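Local coordinates for testis-expressed protein 101 (Mus musculus, PDB 7BPS) that helps control the binding of sperm to the zona pellucida and their migration into the oviduct, and is essential for male fertility, at residues 7-13 with 54-60. Numbering follows the deposited sequence.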
# COMPACT_ATOMS: atom_id res chain seq x y z
N CYS A 7 -13.56 6.50 -17.10
CA CYS A 7 -12.66 6.54 -15.92
C CYS A 7 -11.21 6.51 -16.37
O CYS A 7 -10.91 5.91 -17.40
CB CYS A 7 -12.92 5.35 -15.02
SG CYS A 7 -14.62 5.29 -14.39
N GLN A 8 -10.31 7.14 -15.61
CA GLN A 8 -8.85 6.86 -15.74
C GLN A 8 -8.62 5.39 -15.40
O GLN A 8 -9.36 4.82 -14.54
CB GLN A 8 -8.07 7.81 -14.85
CG GLN A 8 -8.04 9.23 -15.39
CD GLN A 8 -7.01 10.07 -14.68
OE1 GLN A 8 -6.06 9.53 -14.11
NE2 GLN A 8 -7.20 11.38 -14.69
N VAL A 9 -7.71 4.74 -16.14
CA VAL A 9 -7.37 3.29 -15.98
C VAL A 9 -5.84 3.14 -16.00
O VAL A 9 -5.17 3.71 -16.89
CB VAL A 9 -8.06 2.43 -17.05
CG1 VAL A 9 -7.74 0.95 -16.89
CG2 VAL A 9 -9.57 2.65 -17.03
N SER A 10 -5.30 2.45 -15.00
CA SER A 10 -3.86 2.14 -14.83
C SER A 10 -3.70 1.20 -13.65
O SER A 10 -4.45 1.32 -12.68
CB SER A 10 -3.02 3.37 -14.69
OG SER A 10 -3.57 4.22 -13.72
N GLN A 11 -2.78 0.25 -13.79
CA GLN A 11 -2.32 -0.64 -12.70
C GLN A 11 -0.81 -0.52 -12.72
O GLN A 11 -0.24 -0.81 -13.79
CB GLN A 11 -2.82 -2.07 -12.91
CG GLN A 11 -4.34 -2.22 -12.79
CD GLN A 11 -5.13 -1.84 -14.02
OE1 GLN A 11 -4.78 -2.20 -15.13
NE2 GLN A 11 -6.19 -1.06 -13.83
N THR A 12 -0.21 -0.02 -11.63
CA THR A 12 1.26 0.16 -11.49
C THR A 12 1.71 -0.39 -10.14
O THR A 12 0.96 -0.32 -9.14
CB THR A 12 1.69 1.62 -11.67
OG1 THR A 12 1.26 2.38 -10.53
CG2 THR A 12 1.11 2.24 -12.93
N LEU A 13 2.90 -0.98 -10.17
CA LEU A 13 3.71 -1.38 -9.01
C LEU A 13 5.07 -0.71 -9.17
O LEU A 13 5.65 -0.81 -10.24
CB LEU A 13 3.85 -2.91 -9.03
CG LEU A 13 2.57 -3.75 -9.00
CD1 LEU A 13 2.85 -5.19 -9.36
CD2 LEU A 13 1.88 -3.69 -7.64
N VAL A 54 4.69 1.16 -3.94
CA VAL A 54 3.44 1.82 -4.37
C VAL A 54 2.66 0.87 -5.29
O VAL A 54 3.18 0.50 -6.39
CB VAL A 54 3.74 3.18 -5.02
CG1 VAL A 54 2.49 3.93 -5.34
CG2 VAL A 54 4.60 4.03 -4.11
N LEU A 55 1.49 0.41 -4.79
CA LEU A 55 0.44 -0.29 -5.55
C LEU A 55 -0.65 0.75 -5.84
O LEU A 55 -1.35 1.18 -4.89
CB LEU A 55 -0.10 -1.49 -4.75
CG LEU A 55 0.96 -2.50 -4.30
CD1 LEU A 55 1.45 -2.18 -2.89
CD2 LEU A 55 0.45 -3.93 -4.34
N ALA A 56 -0.74 1.19 -7.09
CA ALA A 56 -1.67 2.24 -7.57
C ALA A 56 -2.60 1.66 -8.65
O ALA A 56 -2.11 1.19 -9.71
CB ALA A 56 -0.91 3.44 -8.07
N SER A 57 -3.90 1.73 -8.38
CA SER A 57 -4.98 1.23 -9.25
C SER A 57 -5.97 2.35 -9.58
O SER A 57 -6.47 3.00 -8.66
CB SER A 57 -5.69 0.10 -8.60
OG SER A 57 -6.84 -0.20 -9.35
N LYS A 58 -6.23 2.54 -10.88
CA LYS A 58 -7.39 3.30 -11.40
C LYS A 58 -8.17 2.40 -12.36
O LYS A 58 -7.54 1.70 -13.16
CB LYS A 58 -6.92 4.59 -12.05
CG LYS A 58 -6.38 5.62 -11.07
CD LYS A 58 -6.32 7.01 -11.66
CE LYS A 58 -5.65 8.01 -10.74
NZ LYS A 58 -5.66 9.36 -11.33
N SER A 59 -9.50 2.38 -12.25
CA SER A 59 -10.36 1.51 -13.08
C SER A 59 -11.84 1.90 -13.00
O SER A 59 -12.27 2.70 -12.12
CB SER A 59 -10.17 0.05 -12.72
OG SER A 59 -10.76 -0.26 -11.48
N CYS A 60 -12.58 1.36 -13.97
CA CYS A 60 -14.03 1.14 -13.91
C CYS A 60 -14.29 0.07 -12.87
O CYS A 60 -13.49 -0.84 -12.78
CB CYS A 60 -14.55 0.69 -15.27
SG CYS A 60 -14.17 1.91 -16.56
O HOH W 1 -2.76 3.53 -11.21
O HOH W 2 3.10 2.20 -8.69
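Ser10 and Lys58 exchange two backbone hydrogen bonds, the straighter running from Lys58 N to Ser10 O (2.8 Å, 176° at the hydrogen). Thr12 and Ala56 repeat the pattern with Thr12 N 3.0 Å from Ala56 O, and the strand segments 10-13 and 54-60 run antiparallel at 173°. Between and beyond these pairs, alpha carbons fill in: Val9 CA comes within 3.2 Å of Lys58 O in a CA-H...O contact.

Polar side chains gather on the face of Ser10, Thr12, Ala56 and Lys58. The Lys58 chain, fully extended beyond CG, lies alongside Gln8, pointing the same way, and brings NZ to 2.8 Å from Gln8 OE1, above the amide plane. The backbone oxygens of Trp25, Asn94 and Lys96 also accept from this ammonium, which probably offsets the cost of burying its charge; Trp25 adds a cation-pi contact. One water joins Thr12 OG1 to Val54 O, while Ser10 OG bonds Ser27 as well as a second water.

Such pairing builds the sheet of the first of two tandem Ly6/uPAR domains, the three-finger fold, in which strand 52-61 lies between 6-16 and 37-46. Disulfides tie these strands to their surroundings: Cys7 is bonded to Cys38 at the start of strand 37-46, and Cys60 to Cys32, just past strand 29-31.

On the face shared with Gln11 and Ser57, Leu13 CD2 meets Leu55 CD2 at 3.6 Å, the two side chains crossing at a slant.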